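Alcohol dehydrogenase (Thermus sp., PDB 4CPD) probably catalyses the NAD-dependent interconversion of alcohols and carbonyl compounds, as a zinc-containing medium-chain alcohol dehydrogenase. Local coordinates at residues Leu254-Val268 with Leu282-Asn294. Residues are numbered along the deposited sequence; the frame is centred on the assembly and turned at random.
Sequences LEMVRPGGRVSAVGV and LVKDLTFRIGLAN. With NAD (nicotinamide-adenine-dinucleotide), chain G.
Lys284 reaches the end of helix 247-256 with its ammonium group, where NZ gives hydrogen bonds to three backbone carbonyls: Leu254 O at 2.6 Å, Glu255 O and Val257 O. The bond to Val257 O lies in the carbonyl plane, whereas Glu255 O is approached from above its plane. Extended beyond CG, the lysine chain passes Pro259 on its way to these oxygens. Its own carbonyl accepts a hydrogen bond from Gly260 N, with 2.7 Å between that nitrogen and Lys284 O, just ahead of the parallel pairing of strands 262-265 and 286-290. There backbone hydrogen bonds run from Val263 N to Thr287 O, Arg289 N to Val263 O and Ala265 N to Arg289 O (2.7 Å). On one face, CG anti to the backbone N (chi1 178°) carries the Phe288 ring toward strand 262-265, where its edge meets Val263 CG1; Leu254 CD2 and Ala265 CB approach obliquely. A water links Gly261 O, Asp285 O and Thr287 OG1 where the strands begin.

Strand 286-290, last in the Rossmann sheet of this chain, pairs antiparallel with a strand of the second subunit, and Arg289 forms a salt bridge with Asp285 of that subunit. Past the strand ends, Val266 O and Gly291 O both accept hydrogen bonds from NAD N7N, and Ala293 N donates to NAD O7N at 2.7 Å. Carbonyls just beyond two adjoining strands thus read the carboxamide nitrogen and a backbone N-H its oxygen, probably helping to orient the nicotinamide.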
loop_
_atom_site.group_PDB
_atom_site.type_symbol
_atom_site.label_atom_id
_atom_site.label_comp_id
_atom_site.label_asym_id
_atom_site.label_seq_id
_atom_site.Cartn_x
_atom_site.Cartn_y
_atom_site.Cartn_z
ATOM N N LEU A 254 -6.376 -5.841 9.221
ATOM C CA LEU A 254 -6.618 -4.395 9.217
ATOM C C LEU A 254 -7.053 -3.832 10.576
ATOM O O LEU A 254 -6.734 -2.698 10.922
ATOM C CB LEU A 254 -7.617 -4.030 8.122
ATOM C CG LEU A 254 -6.995 -4.171 6.729
ATOM C CD1 LEU A 254 -8.061 -4.210 5.668
ATOM C CD2 LEU A 254 -6.015 -3.047 6.409
ATOM N N GLU A 255 -7.763 -4.632 11.354
ATOM C CA GLU A 255 -8.098 -4.242 12.703
ATOM C C GLU A 255 -6.854 -4.314 13.605
ATOM O O GLU A 255 -6.559 -3.418 14.396
ATOM C CB GLU A 255 -9.183 -5.170 13.224
ATOM C CG GLU A 255 -9.934 -4.589 14.412
ATOM C CD GLU A 255 -11.078 -5.472 14.882
ATOM O OE1 GLU A 255 -11.356 -6.517 14.243
ATOM O OE2 GLU A 255 -11.712 -5.097 15.892
ATOM N N MET A 256 -6.131 -5.412 13.474
ATOM C CA MET A 256 -4.988 -5.713 14.311
ATOM C C MET A 256 -3.831 -4.686 14.195
ATOM O O MET A 256 -3.262 -4.255 15.204
ATOM C CB MET A 256 -4.546 -7.106 13.885
ATOM C CG MET A 256 -3.376 -7.737 14.598
ATOM S SD MET A 256 -3.114 -9.374 13.868
ATOM C CE MET A 256 -4.640 -10.225 14.239
ATOM N N VAL A 257 -3.490 -4.300 12.964
ATOM C CA VAL A 257 -2.290 -3.503 12.708
ATOM C C VAL A 257 -2.430 -2.171 13.422
ATOM O O VAL A 257 -3.533 -1.656 13.531
ATOM C CB VAL A 257 -2.059 -3.284 11.183
ATOM C CG1 VAL A 257 -3.134 -2.386 10.590
ATOM C CG2 VAL A 257 -0.671 -2.718 10.894
ATOM N N ARG A 258 -1.317 -1.619 13.911
ATOM C CA ARG A 258 -1.343 -0.291 14.517
ATOM C C ARG A 258 -1.698 0.796 13.513
ATOM O O ARG A 258 -1.463 0.653 12.326
ATOM C CB ARG A 258 -0.004 0.068 15.175
ATOM C CG ARG A 258 1.154 0.436 14.254
ATOM C CD ARG A 258 2.286 1.050 15.064
ATOM N NE ARG A 258 3.534 1.280 14.310
ATOM C CZ ARG A 258 3.773 2.312 13.494
ATOM N NH1 ARG A 258 2.856 3.250 13.249
ATOM N NH2 ARG A 258 4.948 2.411 12.909
ATOM N N PRO A 259 -2.236 1.907 14.010
ATOM C CA PRO A 259 -2.302 3.104 13.202
ATOM C C PRO A 259 -0.960 3.403 12.586
ATOM O O PRO A 259 0.065 3.268 13.244
ATOM C CB PRO A 259 -2.674 4.195 14.220
ATOM C CG PRO A 259 -3.482 3.468 15.248
ATOM C CD PRO A 259 -2.829 2.116 15.347
ATOM N N GLY A 260 -0.982 3.771 11.315
ATOM C CA GLY A 260 0.221 4.145 10.596
ATOM C C GLY A 260 1.054 2.953 10.224
ATOM O O GLY A 260 2.186 3.123 9.794
ATOM N N GLY A 261 0.501 1.761 10.419
ATOM C CA GLY A 261 1.193 0.537 10.083
ATOM C C GLY A 261 0.928 0.062 8.651
ATOM O O GLY A 261 0.334 0.763 7.823
ATOM N N ARG A 262 1.360 -1.159 8.376
ATOM C CA ARG A 262 1.361 -1.694 7.020
ATOM C C ARG A 262 0.839 -3.093 7.031
ATOM O O ARG A 262 1.196 -3.865 7.908
ATOM C CB ARG A 262 2.778 -1.719 6.463
ATOM C CG ARG A 262 3.371 -0.344 6.241
ATOM C CD ARG A 262 4.856 -0.354 6.482
ATOM N NE ARG A 262 5.201 0.040 7.853
ATOM C CZ ARG A 262 6.007 -0.610 8.707
ATOM N NH1 ARG A 262 6.613 -1.770 8.423
ATOM N NH2 ARG A 262 6.221 -0.057 9.885
ATOM N N VAL A 263 -0.020 -3.407 6.070
ATOM C CA VAL A 263 -0.521 -4.746 5.915
ATOM C C VAL A 263 -0.117 -5.266 4.554
ATOM O O VAL A 263 -0.286 -4.604 3.534
ATOM C CB VAL A 263 -2.022 -4.777 6.045
ATOM C CG1 VAL A 263 -2.552 -6.160 5.725
ATOM C CG2 VAL A 263 -2.418 -4.370 7.448
ATOM N N SER A 264 0.442 -6.461 4.552
ATOM C CA SER A 264 0.959 -7.075 3.343
ATOM C C SER A 264 0.168 -8.371 3.163
ATOM O O SER A 264 0.452 -9.369 3.851
ATOM C CB SER A 264 2.444 -7.358 3.542
ATOM O OG SER A 264 3.159 -7.321 2.357
ATOM N N ALA A 265 -0.826 -8.363 2.263
ATOM C CA ALA A 265 -1.687 -9.542 2.027
ATOM C C ALA A 265 -1.149 -10.450 0.930
ATOM O O ALA A 265 -0.938 -10.031 -0.198
ATOM C CB ALA A 265 -3.086 -9.120 1.663
ATOM N N VAL A 266 -0.951 -11.710 1.269
ATOM C CA VAL A 266 -0.239 -12.621 0.398
ATOM C C VAL A 266 -1.049 -13.923 0.173
ATOM O O VAL A 266 -0.795 -14.666 -0.765
ATOM C CB VAL A 266 1.169 -12.862 0.988
ATOM C CG1 VAL A 266 1.267 -14.256 1.562
ATOM C CG2 VAL A 266 2.237 -12.645 -0.038
ATOM N N GLY A 267 -2.057 -14.161 0.995
ATOM C CA GLY A 267 -2.966 -15.299 0.803
ATOM C C GLY A 267 -3.969 -15.197 -0.366
ATOM O O GLY A 267 -4.571 -14.144 -0.628
ATOM N N VAL A 268 -4.167 -16.324 -1.043
ATOM C CA VAL A 268 -5.080 -16.423 -2.173
ATOM C C VAL A 268 -6.513 -16.796 -1.755
ATOM O O VAL A 268 -6.690 -17.575 -0.824
ATOM C CB VAL A 268 -4.551 -17.459 -3.192
ATOM C CG1 VAL A 268 -5.537 -17.707 -4.334
ATOM C CG2 VAL A 268 -3.216 -16.996 -3.770
ATOM N N LEU A 282 -9.230 6.300 7.470
ATOM C CA LEU A 282 -8.647 7.610 7.352
ATOM C C LEU A 282 -7.962 8.037 8.624
ATOM O O LEU A 282 -6.861 8.631 8.602
ATOM C CB LEU A 282 -9.720 8.647 7.017
ATOM C CG LEU A 282 -10.207 8.676 5.577
ATOM C CD1 LEU A 282 -11.509 9.458 5.476
ATOM C CD2 LEU A 282 -9.141 9.286 4.695
ATOM N N VAL A 283 -8.641 7.776 9.730
ATOM C CA VAL A 283 -8.089 8.054 11.054
ATOM C C VAL A 283 -6.805 7.253 11.277
ATOM O O VAL A 283 -5.810 7.775 11.768
ATOM C CB VAL A 283 -9.100 7.706 12.162
ATOM C CG1 VAL A 283 -8.436 7.743 13.533
ATOM C CG2 VAL A 283 -10.279 8.659 12.100
ATOM N N LYS A 284 -6.843 5.987 10.885
ATOM C CA LYS A 284 -5.786 5.048 11.214
ATOM C C LYS A 284 -4.529 5.181 10.355
ATOM O O LYS A 284 -3.468 4.807 10.795
ATOM C CB LYS A 284 -6.338 3.630 11.104
ATOM C CG LYS A 284 -6.075 2.771 12.317
ATOM C CD LYS A 284 -6.504 1.328 12.083
ATOM C CE LYS A 284 -5.632 0.372 12.881
ATOM N NZ LYS A 284 -6.108 -1.033 12.795
ATOM N N ASP A 285 -4.666 5.695 9.134
ATOM C CA ASP A 285 -3.561 5.854 8.174
ATOM C C ASP A 285 -2.962 4.517 7.759
ATOM O O ASP A 285 -1.866 4.176 8.173
ATOM C CB ASP A 285 -2.464 6.777 8.714
ATOM C CG ASP A 285 -1.532 7.277 7.605
ATOM O OD1 ASP A 285 -1.658 6.787 6.467
ATOM O OD2 ASP A 285 -0.678 8.159 7.836
ATOM N N LEU A 286 -3.689 3.774 6.926
ATOM C CA LEU A 286 -3.322 2.407 6.593
ATOM C C LEU A 286 -2.617 2.359 5.257
ATOM O O LEU A 286 -3.011 3.069 4.337
ATOM C CB LEU A 286 -4.561 1.516 6.550
ATOM C CG LEU A 286 -5.290 1.314 7.892
ATOM C CD1 LEU A 286 -6.699 0.789 7.670
ATOM C CD2 LEU A 286 -4.509 0.388 8.819
ATOM N N THR A 287 -1.562 1.540 5.171
ATOM C CA THR A 287 -0.942 1.160 3.904
ATOM C C THR A 287 -1.161 -0.324 3.647
ATOM O O THR A 287 -0.752 -1.153 4.445
ATOM C CB THR A 287 0.552 1.416 3.919
ATOM O OG1 THR A 287 0.771 2.810 4.127
ATOM C CG2 THR A 287 1.156 1.035 2.611
ATOM N N PHE A 288 -1.811 -0.649 2.535
ATOM C CA PHE A 288 -2.250 -2.014 2.258
ATOM C C PHE A 288 -1.725 -2.455 0.902
ATOM O O PHE A 288 -1.772 -1.699 -0.059
ATOM C CB PHE A 288 -3.776 -2.094 2.277
ATOM C CG PHE A 288 -4.324 -3.456 1.946
ATOM C CD1 PHE A 288 -4.335 -4.458 2.891
ATOM C CD2 PHE A 288 -4.871 -3.727 0.703
ATOM C CE1 PHE A 288 -4.858 -5.723 2.596
ATOM C CE2 PHE A 288 -5.391 -4.988 0.395
ATOM C CZ PHE A 288 -5.392 -5.988 1.342
ATOM N N ARG A 289 -1.217 -3.678 0.827
ATOM C CA ARG A 289 -0.803 -4.228 -0.440
ATOM C C ARG A 289 -1.266 -5.684 -0.558
ATOM O O ARG A 289 -1.202 -6.449 0.389
ATOM C CB ARG A 289 0.701 -4.077 -0.653
ATOM C CG ARG A 289 1.096 -4.494 -2.069
ATOM C CD ARG A 289 2.547 -4.203 -2.399
ATOM N NE ARG A 289 2.879 -4.594 -3.767
ATOM C CZ ARG A 289 4.069 -4.422 -4.340
ATOM N NH1 ARG A 289 5.075 -3.855 -3.689
ATOM N NH2 ARG A 289 4.261 -4.820 -5.581
ATOM N N ILE A 290 -1.739 -6.044 -1.740
ATOM C CA ILE A 290 -2.196 -7.405 -2.022
ATOM C C ILE A 290 -1.724 -7.804 -3.406
ATOM O O ILE A 290 -1.790 -7.015 -4.334
ATOM C CB ILE A 290 -3.732 -7.537 -1.912
ATOM C CG1 ILE A 290 -4.179 -8.959 -2.259
ATOM C CG2 ILE A 290 -4.461 -6.530 -2.798
ATOM C CD1 ILE A 290 -5.510 -9.326 -1.628
ATOM N N GLY A 291 -1.229 -9.023 -3.538
ATOM C CA GLY A 291 -0.692 -9.465 -4.809
ATOM C C GLY A 291 -0.054 -10.838 -4.817
ATOM O O GLY A 291 0.180 -11.441 -3.777
ATOM N N LEU A 292 0.237 -11.322 -6.014
ATOM C CA LEU A 292 1.008 -12.523 -6.184
ATOM C C LEU A 292 2.492 -12.170 -6.167
ATOM O O LEU A 292 2.895 -11.078 -6.584
ATOM C CB LEU A 292 0.622 -13.191 -7.496
ATOM C CG LEU A 292 -0.882 -13.444 -7.706
ATOM C CD1 LEU A 292 -1.109 -14.236 -8.979
ATOM C CD2 LEU A 292 -1.545 -14.175 -6.537
ATOM N N ALA A 293 3.310 -13.103 -5.701
ATOM C CA ALA A 293 4.728 -12.849 -5.469
ATOM C C ALA A 293 5.427 -12.426 -6.689
ATOM O O ALA A 293 5.055 -12.819 -7.778
ATOM C CB ALA A 293 5.381 -14.100 -4.965
ATOM N N ASN A 294 6.467 -11.636 -6.508
ATOM C CA ASN A 294 7.325 -11.191 -7.613
ATOM C C ASN A 294 8.702 -11.771 -7.328
ATOM O O ASN A 294 9.701 -11.079 -7.082
ATOM C CB ASN A 294 7.346 -9.673 -7.688
ATOM C CG ASN A 294 8.228 -9.153 -8.793
ATOM O OD1 ASN A 294 8.518 -9.850 -9.756
ATOM N ND2 ASN A 294 8.663 -7.922 -8.665
HETATM P PA NAD G . -1.761 -23.993 3.705
HETATM O O1A NAD G . -0.914 -25.263 3.809
HETATM O O2A NAD G . -3.241 -24.108 3.357
HETATM O O5B NAD G . -1.644 -23.048 5.015
HETATM C C5B NAD G . -2.759 -22.281 5.469
HETATM C C4B NAD G . -2.696 -22.121 6.985
HETATM O O4B NAD G . -3.616 -21.105 7.406
HETATM C C3B NAD G . -3.078 -23.422 7.698
HETATM O O3B NAD G . -2.213 -23.733 8.802
HETATM C C2B NAD G . -4.459 -23.150 8.222
HETATM O O2B NAD G . -4.737 -23.896 9.411
HETATM C C1B NAD G . -4.388 -21.656 8.470
HETATM N N9A NAD G . -5.736 -21.087 8.493
HETATM C C8A NAD G . -6.723 -21.391 7.625
HETATM N N7A NAD G . -7.832 -20.687 7.954
HETATM C C5A NAD G . -7.548 -19.925 9.036
HETATM C C6A NAD G . -8.266 -18.945 9.875
HETATM N N6A NAD G . -9.544 -18.659 9.581
HETATM N N1A NAD G . -7.624 -18.362 10.923
HETATM C C2A NAD G . -6.341 -18.654 11.208
HETATM N N3A NAD G . -5.625 -19.543 10.479
HETATM C C4A NAD G . -6.159 -20.195 9.401
HETATM O O3 NAD G . -1.130 -23.015 2.575
HETATM P PN NAD G . 0.391 -22.474 2.424
HETATM O O1N NAD G . 1.099 -23.539 1.610
HETATM O O2N NAD G . 0.929 -21.917 3.747
HETATM O O5D NAD G . 0.137 -21.162 1.514
HETATM C C5D NAD G . -0.316 -19.972 2.191
HETATM C C4D NAD G . -1.269 -19.086 1.393
HETATM O O4D NAD G . -0.484 -18.226 0.556
HETATM C C3D NAD G . -2.223 -19.848 0.470
HETATM O O3D NAD G . -3.457 -19.114 0.387
HETATM C C2D NAD G . -1.469 -19.894 -0.861
HETATM O O2D NAD G . -2.281 -20.114 -2.042
HETATM C C1D NAD G . -0.796 -18.519 -0.823
HETATM N N1N NAD G . 0.389 -18.399 -1.690
HETATM C C2N NAD G . 0.474 -17.238 -2.345
HETATM C C3N NAD G . 1.526 -16.955 -3.204
HETATM C C7N NAD G . 1.501 -15.604 -3.859
HETATM O O7N NAD G . 2.033 -15.410 -4.940
HETATM N N7N NAD G . 0.886 -14.608 -3.191
HETATM C C4N NAD G . 2.536 -17.915 -3.385
HETATM C C5N NAD G . 2.439 -19.129 -2.694
HETATM C C6N NAD G . 1.345 -19.354 -1.843
HETATM O O HOH W 1 0.662 3.071 6.785
#